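Local coordinates for solute-binding periplasmic protein of iron/siderophore ABC transporter (Yersinia pestis, PDB 6B2Y) that probably binds chelated iron in the periplasm and hands it to an ABC transporter for uptake into the cell, at residues D43-T48 with V159-F164; E56-G61 with I132-L137; N166-N171 with G240-Q245; E62-Y67 with W330-N335. All blocks are in the same frame, centred on the assembly; numbering follows the deposited sequence.

Contact 1: D43-T48 with V159-F164; sequences DMAGRT and VVFVDF
Asp43 takes the place of a strand neighbour beside Phe161: its OD2 accepts the backbone N-H of Phe161 at 3.0 Å, while the N-H of Met44 returns to Phe161 O at 3.0 Å. Both polar groups of one strand residue are thus paired. Arg47 adds a third bond, its NH1 giving a nearly straight hydrogen bond (166°) to Val159 O, 2.8 Å away, and the same NH1 forms a salt bridge with Asp43 OD2 at 2.7 Å. That oxygen is gripped from opposite faces of the carboxylate plane, by Arg47 NH1 and by Phe161 N. The phenyl ring of Phe161 stands close to perpendicular to the guanidinium, its CE2 over one face of that group. Strand 159-162 is an outermost strand of the N-terminal parallel sheet, so the loop between strands 40-42 and 48-50 satisfies polar groups on the edge that strand 132-136 does not use. What holds the aspartate is the type I turn from Asp43 to Gly46: with chi1 at 75°, CG sits between N and the carbonyl carbon, and OD1 folds back over the turn to accept the N-H of Arg47 at 3.0 Å and, weakly, that of Ala45. Farther out, Arg47 NH2 makes a salt bridge with Glu153 and a weak bond to a water that also accepts from Val159 N, and Met44, bent at chi2 and chi3, turns toward helix 168-182.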
loop_
_atom_site.group_PDB
_atom_site.type_symbol
_atom_site.label_atom_id
_atom_site.label_comp_id
_atom_site.label_asym_id
_atom_site.label_seq_id
_atom_site.Cartn_x
_atom_site.Cartn_y
_atom_site.Cartn_z
ATOM N N ASP A 43 16.795 10.655 -6.822
ATOM C CA ASP A 43 15.746 9.736 -6.384
ATOM C C ASP A 43 15.494 9.866 -4.876
ATOM O O ASP A 43 16.029 10.750 -4.198
ATOM C CB ASP A 43 16.070 8.299 -6.817
ATOM C CG ASP A 43 17.168 7.634 -5.984
ATOM O OD1 ASP A 43 17.686 8.238 -5.034
ATOM O OD2 ASP A 43 17.513 6.473 -6.313
ATOM N N MET A 44 14.635 8.991 -4.342
ATOM C CA MET A 44 14.230 9.153 -2.947
ATOM C C MET A 44 15.324 8.745 -1.975
ATOM O O MET A 44 15.213 9.039 -0.778
ATOM C CB MET A 44 12.942 8.358 -2.668
ATOM C CG MET A 44 11.762 8.878 -3.469
ATOM S SD MET A 44 11.490 10.638 -3.189
ATOM C CE MET A 44 11.181 10.617 -1.446
ATOM N N ALA A 45 16.380 8.096 -2.459
ATOM C CA ALA A 45 17.571 7.851 -1.655
ATOM C C ALA A 45 18.580 8.995 -1.745
ATOM O O ALA A 45 19.612 8.956 -1.062
ATOM C CB ALA A 45 18.226 6.537 -2.099
ATOM N N GLY A 46 18.298 10.011 -2.554
ATOM C CA GLY A 46 19.232 11.096 -2.776
ATOM C C GLY A 46 20.299 10.795 -3.798
ATOM O O GLY A 46 21.222 11.604 -3.965
ATOM N N ARG A 47 20.217 9.649 -4.471
ATOM C CA ARG A 47 21.148 9.329 -5.544
ATOM C C ARG A 47 20.821 10.129 -6.794
ATOM O O ARG A 47 19.658 10.457 -7.065
ATOM C CB ARG A 47 21.096 7.840 -5.864
ATOM C CG ARG A 47 21.400 6.961 -4.640
ATOM C CD ARG A 47 20.839 5.548 -4.793
ATOM N NE ARG A 47 21.437 4.787 -5.895
ATOM C CZ ARG A 47 20.848 4.591 -7.071
ATOM N NH1 ARG A 47 19.645 5.106 -7.319
ATOM N NH2 ARG A 47 21.459 3.874 -8.006
ATOM N N THR A 48 21.855 10.424 -7.577
ATOM C CA THR A 48 21.667 11.103 -8.848
ATOM C C THR A 48 21.904 10.092 -9.956
ATOM O O THR A 48 22.957 9.446 -9.997
ATOM C CB THR A 48 22.578 12.331 -8.968
ATOM O OG1 THR A 48 23.934 11.976 -8.675
ATOM C CG2 THR A 48 22.139 13.375 -7.965
ATOM N N VAL A 159 18.977 2.631 -11.931
ATOM C CA VAL A 159 18.105 2.168 -10.855
ATOM C C VAL A 159 17.605 3.389 -10.090
ATOM O O VAL A 159 18.404 4.247 -9.694
ATOM C CB VAL A 159 18.840 1.198 -9.910
ATOM C CG1 VAL A 159 17.970 0.844 -8.725
ATOM C CG2 VAL A 159 19.301 -0.056 -10.659
ATOM N N VAL A 160 16.294 3.467 -9.879
ATOM C CA VAL A 160 15.670 4.607 -9.202
ATOM C C VAL A 160 14.915 4.081 -7.985
ATOM O O VAL A 160 14.113 3.147 -8.115
ATOM C CB VAL A 160 14.716 5.363 -10.146
ATOM C CG1 VAL A 160 13.835 6.329 -9.361
ATOM C CG2 VAL A 160 15.496 6.078 -11.242
ATOM N N PHE A 161 15.157 4.692 -6.814
ATOM C CA PHE A 161 14.474 4.325 -5.573
ATOM C C PHE A 161 13.313 5.266 -5.288
ATOM O O PHE A 161 13.446 6.484 -5.425
ATOM C CB PHE A 161 15.433 4.333 -4.380
ATOM C CG PHE A 161 16.420 3.212 -4.411
ATOM C CD1 PHE A 161 16.103 1.975 -3.856
ATOM C CD2 PHE A 161 17.646 3.371 -5.036
ATOM C CE1 PHE A 161 17.009 0.929 -3.912
ATOM C CE2 PHE A 161 18.556 2.320 -5.093
ATOM C CZ PHE A 161 18.233 1.107 -4.530
ATOM N N VAL A 162 12.178 4.688 -4.885
ATOM C CA VAL A 162 11.001 5.419 -4.423
ATOM C C VAL A 162 10.707 4.989 -2.990
ATOM O O VAL A 162 11.321 4.067 -2.461
ATOM C CB VAL A 162 9.771 5.182 -5.316
ATOM C CG1 VAL A 162 10.004 5.736 -6.716
ATOM C CG2 VAL A 162 9.415 3.664 -5.343
ATOM N N ASP A 163 9.764 5.684 -2.347
ATOM C CA ASP A 163 9.297 5.221 -1.044
ATOM C C ASP A 163 7.828 5.576 -0.845
ATOM O O ASP A 163 7.460 6.760 -0.874
ATOM C CB ASP A 163 10.106 5.812 0.110
ATOM C CG ASP A 163 9.559 5.371 1.467
ATOM O OD1 ASP A 163 9.397 4.153 1.671
ATOM O OD2 ASP A 163 9.264 6.250 2.309
ATOM N N PHE A 164 7.015 4.542 -0.612
ATOM C CA PHE A 164 5.637 4.645 -0.137
ATOM C C PHE A 164 5.447 3.929 1.186
ATOM O O PHE A 164 4.315 3.859 1.689
ATOM C CB PHE A 164 4.661 4.045 -1.163
ATOM C CG PHE A 164 4.782 4.641 -2.526
ATOM C CD1 PHE A 164 4.316 5.929 -2.772
ATOM C CD2 PHE A 164 5.382 3.919 -3.562
ATOM C CE1 PHE A 164 4.406 6.487 -4.026
ATOM C CE2 PHE A 164 5.486 4.468 -4.819
ATOM C CZ PHE A 164 5.006 5.756 -5.054
HETATM O O HOH W 1 21.878 3.525 -10.978
#

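Contact 2: E56-G61 with I132-L137; sequences ERILLG and IAIFGL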
loop_
_atom_site.group_PDB
_atom_site.type_symbol
_atom_site.label_atom_id
_atom_site.label_comp_id
_atom_site.label_asym_id
_atom_site.label_seq_id
_atom_site.Cartn_x
_atom_site.Cartn_y
_atom_site.Cartn_z
ATOM N N GLU A 56 11.006 2.680 -22.581
ATOM C CA GLU A 56 9.938 1.778 -22.985
ATOM C C GLU A 56 10.020 0.396 -22.352
ATOM O O GLU A 56 9.083 -0.388 -22.530
ATOM C CB GLU A 56 9.902 1.624 -24.518
ATOM C CG GLU A 56 9.733 2.934 -25.293
ATOM C CD GLU A 56 8.360 3.563 -25.109
ATOM O OE1 GLU A 56 7.376 2.817 -24.921
ATOM O OE2 GLU A 56 8.273 4.814 -25.148
ATOM N N ARG A 57 11.090 0.071 -21.623
ATOM C CA ARG A 57 11.270 -1.243 -21.005
ATOM C C ARG A 57 11.597 -1.059 -19.524
ATOM O O ARG A 57 12.753 -0.821 -19.167
ATOM C CB ARG A 57 12.368 -2.027 -21.727
ATOM C CG ARG A 57 12.123 -2.129 -23.228
ATOM C CD ARG A 57 13.183 -2.956 -23.949
ATOM N NE ARG A 57 13.227 -4.354 -23.516
ATOM C CZ ARG A 57 12.368 -5.293 -23.912
ATOM N NH1 ARG A 57 11.380 -4.983 -24.740
ATOM N NH2 ARG A 57 12.492 -6.545 -23.473
ATOM N N ILE A 58 10.582 -1.194 -18.666
ATOM C CA ILE A 58 10.701 -0.933 -17.231
ATOM C C ILE A 58 10.761 -2.250 -16.475
ATOM O O ILE A 58 9.944 -3.147 -16.715
ATOM C CB ILE A 58 9.510 -0.106 -16.715
ATOM C CG1 ILE A 58 9.338 1.183 -17.518
ATOM C CG2 ILE A 58 9.675 0.186 -15.208
ATOM C CD1 ILE A 58 8.000 1.849 -17.241
ATOM N N LEU A 59 11.698 -2.349 -15.533
ATOM C CA LEU A 59 11.823 -3.499 -14.645
ATOM C C LEU A 59 11.353 -3.094 -13.254
ATOM O O LEU A 59 11.883 -2.144 -12.674
ATOM C CB LEU A 59 13.270 -3.979 -14.595
ATOM C CG LEU A 59 13.564 -5.338 -13.971
ATOM C CD1 LEU A 59 13.188 -6.450 -14.948
ATOM C CD2 LEU A 59 15.039 -5.411 -13.598
ATOM N N LEU A 60 10.389 -3.818 -12.709
ATOM C CA LEU A 60 9.903 -3.539 -11.362
ATOM C C LEU A 60 10.638 -4.447 -10.381
ATOM O O LEU A 60 10.360 -5.652 -10.315
ATOM C CB LEU A 60 8.390 -3.723 -11.294
ATOM C CG LEU A 60 7.649 -2.764 -12.236
ATOM C CD1 LEU A 60 6.163 -2.976 -12.112
ATOM C CD2 LEU A 60 8.035 -1.296 -11.943
ATOM N N GLY A 61 11.566 -3.862 -9.618
ATOM C CA GLY A 61 12.369 -4.617 -8.663
ATOM C C GLY A 61 11.592 -5.116 -7.459
ATOM O O GLY A 61 12.029 -6.071 -6.802
ATOM N N ILE A 132 15.344 0.938 -17.461
ATOM C CA ILE A 132 15.300 1.491 -16.114
ATOM C C ILE A 132 14.719 0.425 -15.193
ATOM O O ILE A 132 13.930 -0.424 -15.633
ATOM C CB ILE A 132 14.461 2.785 -16.085
ATOM C CG1 ILE A 132 14.685 3.561 -14.788
ATOM C CG2 ILE A 132 12.973 2.479 -16.305
ATOM C CD1 ILE A 132 14.224 4.996 -14.872
ATOM N N ALA A 133 15.110 0.448 -13.919
ATOM C CA ALA A 133 14.549 -0.427 -12.898
ATOM C C ALA A 133 14.158 0.407 -11.683
ATOM O O ALA A 133 14.836 1.382 -11.354
ATOM C CB ALA A 133 15.546 -1.522 -12.490
ATOM N N ILE A 134 13.063 0.035 -11.025
ATOM C CA ILE A 134 12.541 0.796 -9.890
ATOM C C ILE A 134 12.538 -0.105 -8.664
ATOM O O ILE A 134 12.103 -1.261 -8.749
ATOM C CB ILE A 134 11.122 1.328 -10.171
ATOM C CG1 ILE A 134 11.083 2.083 -11.508
ATOM C CG2 ILE A 134 10.658 2.209 -9.038
ATOM C CD1 ILE A 134 9.682 2.317 -12.031
ATOM N N PHE A 135 13.036 0.412 -7.537
ATOM C CA PHE A 135 12.980 -0.282 -6.255
ATOM C C PHE A 135 12.455 0.652 -5.180
ATOM O O PHE A 135 12.372 1.866 -5.367
ATOM C CB PHE A 135 14.354 -0.795 -5.808
ATOM C CG PHE A 135 14.902 -1.889 -6.663
ATOM C CD1 PHE A 135 15.500 -1.598 -7.880
ATOM C CD2 PHE A 135 14.856 -3.204 -6.234
ATOM C CE1 PHE A 135 16.022 -2.604 -8.663
ATOM C CE2 PHE A 135 15.381 -4.204 -7.013
ATOM C CZ PHE A 135 15.964 -3.906 -8.221
ATOM N N GLY A 136 12.144 0.077 -4.020
ATOM C CA GLY A 136 11.771 0.853 -2.853
ATOM C C GLY A 136 12.958 1.013 -1.921
ATOM O O GLY A 136 13.881 0.204 -1.937
ATOM N N LEU A 137 12.947 2.097 -1.139
ATOM C CA LEU A 137 13.934 2.265 -0.082
ATOM C C LEU A 137 13.844 1.103 0.897
ATOM O O LEU A 137 12.771 0.531 1.116
ATOM C CB LEU A 137 13.700 3.569 0.673
ATOM C CG LEU A 137 14.011 4.901 0.023
ATOM C CD1 LEU A 137 13.792 5.988 1.064
ATOM C CD2 LEU A 137 15.429 4.921 -0.495
#
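Three backbone hydrogen bonds join Leu59 and Gly61 to Ile132 and Ile134, in the alternating pattern of parallel strands. Leu59 N gives to Ile132 O at 2.9 Å, and Leu59 O takes the N-H of Ile134 at 3.0 Å. Gly61 N then reaches Ile134 O at 2.8 Å, with a more bent angle of 145° where strand 58-60 gives way to loop. Leu59 O has a further neighbour in Ala133 CA, a CA-H...O contact of 3.2 Å.

Both strands are interior members of the five-stranded parallel sheet of the N-terminal lobe, an arrangement consistent with the two-lobed fold of iron-siderophore binding proteins. Strand 81-85 pairs with the other edge of 58-60, and strand 159-162 with the other edge of 132-136.

Apolar packing divides between the two sheet faces. On one, Ile58, Leu60, Ile132 and Ile134 interlock: Ile134 extends CD1 between Ile58 CG2, at 3.8 Å, and Leu60 CD2, while Ile58 and Ile132 run side by side with CG1 and CG2 meeting. A chi1 of -52° in Ile134 sets CG1 beside the backbone N, and the extended chi2 carries CD1 across to the neighbouring strand. On the other face Leu59 CB meets Ala133 CB at 4.0 Å.

The aromatic contact is a CH-pi interaction. Gly61 CA lies over one face of the Phe135 ring, 3.7 Å from its centroid, at a glycine whose lack of a side chain lets the phenyl group close in on the backbone. Leu148, Val149 and Leu152 of helix 147-154 also pack on that phenylalanine.

Contact 3: N166-N171 with G240-Q245; sequences NSPLKN and GDFIDQ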
loop_
_atom_site.group_PDB
_atom_site.type_symbol
_atom_site.label_atom_id
_atom_site.label_comp_id
_atom_site.label_asym_id
_atom_site.label_seq_id
_atom_site.Cartn_x
_atom_site.Cartn_y
_atom_site.Cartn_z
ATOM N N ASN A 166 8.187 3.655 4.126
ATOM C CA ASN A 166 8.814 4.145 5.349
ATOM C C ASN A 166 8.080 5.363 5.883
ATOM O O ASN A 166 7.635 5.395 7.039
ATOM C CB ASN A 166 10.282 4.483 5.085
ATOM C CG ASN A 166 11.098 3.263 4.722
ATOM O OD1 ASN A 166 10.635 2.139 4.865
ATOM N ND2 ASN A 166 12.335 3.479 4.266
ATOM N N SER A 167 7.954 6.393 5.054
ATOM C CA SER A 167 7.310 7.640 5.455
ATOM C C SER A 167 6.372 8.092 4.351
ATOM O O SER A 167 6.688 9.016 3.590
ATOM C CB SER A 167 8.370 8.701 5.757
ATOM O OG SER A 167 9.426 8.108 6.516
ATOM N N PRO A 168 5.193 7.475 4.238
ATOM C CA PRO A 168 4.277 7.873 3.157
ATOM C C PRO A 168 3.769 9.298 3.285
ATOM O O PRO A 168 3.442 9.908 2.260
ATOM C CB PRO A 168 3.134 6.845 3.247
ATOM C CG PRO A 168 3.237 6.237 4.605
ATOM C CD PRO A 168 4.685 6.312 5.003
ATOM N N LEU A 169 3.717 9.866 4.493
ATOM C CA LEU A 169 3.313 11.268 4.624
ATOM C C LEU A 169 4.255 12.187 3.849
ATOM O O LEU A 169 3.808 13.065 3.093
ATOM C CB LEU A 169 3.263 11.670 6.102
ATOM C CG LEU A 169 3.177 13.189 6.308
ATOM C CD1 LEU A 169 1.727 13.612 6.393
ATOM C CD2 LEU A 169 3.947 13.654 7.543
ATOM N N LYS A 170 5.573 12.010 4.034
ATOM C CA LYS A 170 6.550 12.893 3.402
ATOM C C LYS A 170 6.863 12.507 1.962
ATOM O O LYS A 170 7.193 13.382 1.160
ATOM C CB LYS A 170 7.856 12.881 4.212
ATOM C CG LYS A 170 7.696 13.455 5.603
ATOM C CD LYS A 170 9.039 13.590 6.281
ATOM C CE LYS A 170 9.416 12.319 6.991
ATOM N NZ LYS A 170 10.607 12.535 7.865
ATOM N N ASN A 171 6.742 11.220 1.611
ATOM C CA ASN A 171 7.423 10.687 0.429
ATOM C C ASN A 171 6.489 10.203 -0.678
ATOM O O ASN A 171 6.966 9.911 -1.790
ATOM C CB ASN A 171 8.343 9.527 0.829
ATOM C CG ASN A 171 9.569 9.985 1.619
ATOM O OD1 ASN A 171 9.868 11.179 1.701
ATOM N ND2 ASN A 171 10.294 9.023 2.196
ATOM N N GLY A 240 1.232 4.256 10.502
ATOM C CA GLY A 240 1.218 5.283 11.533
ATOM C C GLY A 240 0.998 6.670 10.963
ATOM O O GLY A 240 0.291 7.492 11.554
ATOM N N ASP A 241 1.597 6.952 9.796
ATOM C CA ASP A 241 1.362 8.232 9.131
ATOM C C ASP A 241 -0.118 8.435 8.822
ATOM O O ASP A 241 -0.629 9.563 8.894
ATOM C CB ASP A 241 2.181 8.311 7.831
ATOM C CG ASP A 241 3.645 8.637 8.074
ATOM O OD1 ASP A 241 4.035 8.815 9.252
ATOM O OD2 ASP A 241 4.405 8.730 7.080
ATOM N N PHE A 242 -0.816 7.367 8.420
ATOM C CA PHE A 242 -2.237 7.514 8.099
ATOM C C PHE A 242 -3.055 7.773 9.350
ATOM O O PHE A 242 -4.024 8.545 9.316
ATOM C CB PHE A 242 -2.781 6.261 7.403
ATOM C CG PHE A 242 -1.930 5.771 6.262
ATOM C CD1 PHE A 242 -1.136 6.641 5.528
ATOM C CD2 PHE A 242 -1.957 4.422 5.908
ATOM C CE1 PHE A 242 -0.358 6.170 4.474
ATOM C CE2 PHE A 242 -1.189 3.954 4.866
ATOM C CZ PHE A 242 -0.388 4.821 4.160
ATOM N N ILE A 243 -2.712 7.094 10.443
ATOM C CA ILE A 243 -3.374 7.361 11.717
ATOM C C ILE A 243 -3.230 8.832 12.095
ATOM O O ILE A 243 -4.221 9.502 12.427
ATOM C CB ILE A 243 -2.809 6.440 12.808
ATOM C CG1 ILE A 243 -3.220 4.996 12.511
ATOM C CG2 ILE A 243 -3.309 6.857 14.195
ATOM C CD1 ILE A 243 -2.522 3.987 13.412
ATOM N N ASP A 244 -1.996 9.350 12.034
ATOM C CA ASP A 244 -1.724 10.757 12.343
ATOM C C ASP A 244 -2.598 11.686 11.506
ATOM O O ASP A 244 -3.278 12.567 12.044
ATOM C CB ASP A 244 -0.239 11.096 12.108
ATOM C CG ASP A 244 0.717 10.338 13.028
ATOM O OD1 ASP A 244 0.274 9.630 13.956
ATOM O OD2 ASP A 244 1.949 10.444 12.815
ATOM N N GLN A 245 -2.573 11.523 10.176
ATOM C CA GLN A 245 -3.313 12.440 9.316
ATOM C C GLN A 245 -4.811 12.330 9.535
ATOM O O GLN A 245 -5.542 13.309 9.344
ATOM C CB GLN A 245 -2.994 12.175 7.842
ATOM C CG GLN A 245 -1.575 12.543 7.448
ATOM C CD GLN A 245 -1.278 12.211 5.990
ATOM O OE1 GLN A 245 -1.343 13.080 5.125
ATOM N NE2 GLN A 245 -0.943 10.953 5.721
#
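Asp241 reaches out from helix 239-245 to the first turn of helix 168-182, where its OD2 accepts the backbone N-H of Leu169 at 2.9 Å. The bond is nearly straight and arrives on the anti side of the carboxylate, 30° out of its plane. Asp241's chi1 of -78° swings CG opposite the carbonyl carbon and aims the carboxylate at the helix start, where the dipole would be expected to favour negative charge. The same oxygen touches Pro168 CD at 3.2 Å; Pro168, whose N carries no hydrogen, contributes only a van der Waals contact. Such a carboxylate, lent by a distant segment to a first-turn N-H, couples the helix that follows strand 159-162 to one packed, through Ile243, on strand 217-221 of the other sheet. The Pro168 and Phe242 side chains run at about a right angle to each other, Pro168 CG lying 3.6 Å from Phe242 CE1. Leu169 takes the other branch of the contact: CG is turned opposite the backbone N (chi1 166°), which sends CD1 obliquely across the end of Gln245, 3.3 Å from its CD. The glutamine chain is extended beyond CG, and its NE2 makes a long, weak bond to Asp241 O. Ile343 of helix 340-350 packs on both Phe242 and Gln245.

Contact 4: E62-Y67 with W330-N335; sequences EGRLFY and WHNYYN
Trp330 turns the edge of its six-membered ring toward the face of Tyr67 in an offset edge-to-face pair, the centroids 5.7 Å apart and the planes at 62°. CH2 leads the approach, 3.8 Å from Tyr67 CZ. One face of the indole is occupied by Asn332 CB, and the edge of the Tyr67 ring looks toward Asn335 O. The guanidinium of Arg64 is met at its edge: Asn332 OD1 lies in its plane and accepts from NH1 at 3.1 Å, nearly in line with the amide C=O, the two planes almost perpendicular (86°). A bend at chi3 of -71° turns the arginine tip toward this amide. Tyr334 carries His331 NE2 over the centre of one face and Asn335 CB on the opposite face, with Arg64 NH1 at the edge, 3.3 Å from Tyr334 OH. A water donates to Arg64 O at 2.8 Å and, weakly, to Asn335 O. Arg64 NH2 forms a salt bridge with Asp87, and Tyr67 OH finds its hydrogen-bond partner outside the contact, in Asp92. The contact spans the two lobes, as expected at the interlobe cleft of such binding proteins, with a sodium ion about 5 Å from the Tyr67 side chain. One side is the turn between strand 58-60 and helix 66-70, flanked by helix 87-91; the other is the 3-10 turn that leads from strand 326-330 toward helix 340-350.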
loop_
_atom_site.group_PDB
_atom_site.type_symbol
_atom_site.label_atom_id
_atom_site.label_comp_id
_atom_site.label_asym_id
_atom_site.label_seq_id
_atom_site.Cartn_x
_atom_site.Cartn_y
_atom_site.Cartn_z
ATOM N N GLU A 62 10.479 -4.460 -7.134
ATOM C CA GLU A 62 9.463 -4.958 -6.208
ATOM C C GLU A 62 8.134 -4.959 -6.953
ATOM O O GLU A 62 7.731 -3.933 -7.507
ATOM C CB GLU A 62 9.401 -4.088 -4.944
ATOM C CG GLU A 62 10.786 -3.808 -4.367
ATOM C CD GLU A 62 10.791 -2.858 -3.182
ATOM O OE1 GLU A 62 9.703 -2.500 -2.675
ATOM O OE2 GLU A 62 11.903 -2.497 -2.740
ATOM N N GLY A 63 7.467 -6.115 -6.992
ATOM C CA GLY A 63 6.345 -6.278 -7.907
ATOM C C GLY A 63 5.220 -5.292 -7.652
ATOM O O GLY A 63 4.578 -4.803 -8.589
ATOM N N ARG A 64 4.974 -4.975 -6.390
ATOM C CA ARG A 64 3.850 -4.115 -6.061
ATOM C C ARG A 64 4.122 -2.644 -6.370
ATOM O O ARG A 64 3.217 -1.821 -6.224
ATOM C CB ARG A 64 3.457 -4.341 -4.602
ATOM C CG ARG A 64 2.703 -5.690 -4.434
ATOM C CD ARG A 64 2.562 -6.098 -2.987
ATOM N NE ARG A 64 3.839 -6.506 -2.414
ATOM C CZ ARG A 64 4.020 -6.808 -1.131
ATOM N NH1 ARG A 64 3.004 -6.745 -0.279
ATOM N NH2 ARG A 64 5.218 -7.174 -0.697
ATOM N N LEU A 65 5.315 -2.299 -6.862
ATOM C CA LEU A 65 5.499 -0.969 -7.442
ATOM C C LEU A 65 4.655 -0.781 -8.691
ATOM O O LEU A 65 4.527 0.344 -9.184
ATOM C CB LEU A 65 6.985 -0.725 -7.741
ATOM C CG LEU A 65 7.770 -0.484 -6.447
ATOM C CD1 LEU A 65 9.280 -0.419 -6.678
ATOM C CD2 LEU A 65 7.257 0.784 -5.733
ATOM N N PHE A 66 4.055 -1.856 -9.207
ATOM C CA PHE A 66 3.103 -1.719 -10.292
ATOM C C PHE A 66 1.966 -0.772 -9.934
ATOM O O PHE A 66 1.467 -0.055 -10.808
ATOM C CB PHE A 66 2.552 -3.094 -10.670
ATOM C CG PHE A 66 1.415 -3.034 -11.651
ATOM C CD1 PHE A 66 1.625 -2.587 -12.944
ATOM C CD2 PHE A 66 0.134 -3.412 -11.274
ATOM C CE1 PHE A 66 0.580 -2.522 -13.848
ATOM C CE2 PHE A 66 -0.912 -3.346 -12.177
ATOM C CZ PHE A 66 -0.681 -2.896 -13.464
ATOM N N TYR A 67 1.543 -0.737 -8.665
ATOM C CA TYR A 67 0.472 0.192 -8.301
ATOM C C TYR A 67 0.859 1.614 -8.679
ATOM O O TYR A 67 0.065 2.348 -9.275
ATOM C CB TYR A 67 0.157 0.132 -6.807
ATOM C CG TYR A 67 -0.181 -1.225 -6.251
ATOM C CD1 TYR A 67 -1.079 -2.088 -6.893
ATOM C CD2 TYR A 67 0.379 -1.639 -5.044
ATOM C CE1 TYR A 67 -1.379 -3.335 -6.343
ATOM C CE2 TYR A 67 0.090 -2.877 -4.501
ATOM C CZ TYR A 67 -0.792 -3.717 -5.158
ATOM O OH TYR A 67 -1.063 -4.934 -4.586
ATOM N N TRP A 330 -7.117 -2.889 3.876
ATOM C CA TRP A 330 -6.301 -3.665 2.936
ATOM C C TRP A 330 -4.818 -3.410 3.177
ATOM O O TRP A 330 -4.366 -2.260 3.183
ATOM C CB TRP A 330 -6.676 -3.286 1.508
ATOM C CG TRP A 330 -6.129 -4.137 0.392
ATOM C CD1 TRP A 330 -6.289 -5.487 0.222
ATOM C CD2 TRP A 330 -5.403 -3.672 -0.753
ATOM N NE1 TRP A 330 -5.689 -5.896 -0.954
ATOM C CE2 TRP A 330 -5.140 -4.802 -1.571
ATOM C CE3 TRP A 330 -4.951 -2.409 -1.172
ATOM C CZ2 TRP A 330 -4.442 -4.710 -2.769
ATOM C CZ3 TRP A 330 -4.252 -2.316 -2.369
ATOM C CH2 TRP A 330 -3.998 -3.460 -3.151
ATOM N N HIS A 331 -4.056 -4.490 3.354
ATOM C CA HIS A 331 -2.686 -4.330 3.813
ATOM C C HIS A 331 -1.809 -3.639 2.782
ATOM O O HIS A 331 -0.899 -2.885 3.157
ATOM C CB HIS A 331 -2.073 -5.672 4.173
ATOM C CG HIS A 331 -0.650 -5.552 4.603
ATOM N ND1 HIS A 331 -0.293 -4.985 5.809
ATOM C CD2 HIS A 331 0.506 -5.865 3.970
ATOM C CE1 HIS A 331 1.025 -4.966 5.901
ATOM N NE2 HIS A 331 1.531 -5.507 4.804
ATOM N N ASN A 332 -2.071 -3.857 1.494
ATOM C CA ASN A 332 -1.167 -3.313 0.487
ATOM C C ASN A 332 -1.191 -1.796 0.416
ATOM O O ASN A 332 -0.295 -1.224 -0.227
ATOM C CB ASN A 332 -1.482 -3.921 -0.875
ATOM C CG ASN A 332 -1.056 -5.373 -0.958
ATOM O OD1 ASN A 332 0.038 -5.733 -0.531
ATOM N ND2 ASN A 332 -1.934 -6.218 -1.497
ATOM N N TYR A 333 -2.149 -1.126 1.073
ATOM C CA TYR A 333 -2.035 0.321 1.230
ATOM C C TYR A 333 -0.813 0.707 2.068
ATOM O O TYR A 333 -0.475 1.904 2.144
ATOM C CB TYR A 333 -3.314 0.917 1.859
ATOM C CG TYR A 333 -4.552 0.851 0.959
ATOM C CD1 TYR A 333 -4.500 1.212 -0.381
ATOM C CD2 TYR A 333 -5.779 0.434 1.476
ATOM C CE1 TYR A 333 -5.646 1.145 -1.189
ATOM C CE2 TYR A 333 -6.910 0.363 0.683
ATOM C CZ TYR A 333 -6.842 0.707 -0.643
ATOM O OH TYR A 333 -7.993 0.626 -1.412
ATOM N N TYR A 334 -0.136 -0.262 2.696
ATOM C CA TYR A 334 1.066 0.063 3.456
ATOM C C TYR A 334 2.254 0.384 2.556
ATOM O O TYR A 334 3.289 0.838 3.055
ATOM C CB TYR A 334 1.389 -1.094 4.423
ATOM C CG TYR A 334 2.235 -2.209 3.847
ATOM C CD1 TYR A 334 3.405 -2.618 4.484
ATOM C CD2 TYR A 334 1.877 -2.844 2.667
ATOM C CE1 TYR A 334 4.189 -3.627 3.950
ATOM C CE2 TYR A 334 2.646 -3.849 2.136
ATOM C CZ TYR A 334 3.798 -4.239 2.781
ATOM O OH TYR A 334 4.570 -5.251 2.248
ATOM N N ASN A 335 2.123 0.178 1.247
ATOM C CA ASN A 335 3.203 0.485 0.304
ATOM C C ASN A 335 2.599 0.775 -1.070
ATOM O O ASN A 335 2.878 0.098 -2.061
ATOM C CB ASN A 335 4.205 -0.669 0.235
ATOM C CG ASN A 335 5.477 -0.278 -0.474
ATOM O OD1 ASN A 335 5.734 0.908 -0.678
ATOM N ND2 ASN A 335 6.285 -1.267 -0.849
HETATM O O HOH W 2 3.199 0.798 -5.367
#

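How the contacts relate
From the N terminus, residues 43-48 open the loop that contact 1 closes at 159-164, and contact 2, joining 56-61 to 132-137, falls wholly within it. The two share the N-terminal sheet, in which strands 132-136 and 159-162 are neighbours. Contact 4 begins at 62-67, directly after strand 58-60, and closes only at 330-335, so it crosses both contacts 1 and 2 and ties that sheet to the C-terminal lobe. Contact 3 opens after contact 1 has closed, lies entirely between the two ends of contact 4, and joins helix 168-182 to helix 239-245. Phe242 touches Tyr333, and Asp163 bonds to Asn171, bringing contact 3 against contacts 4 and 1.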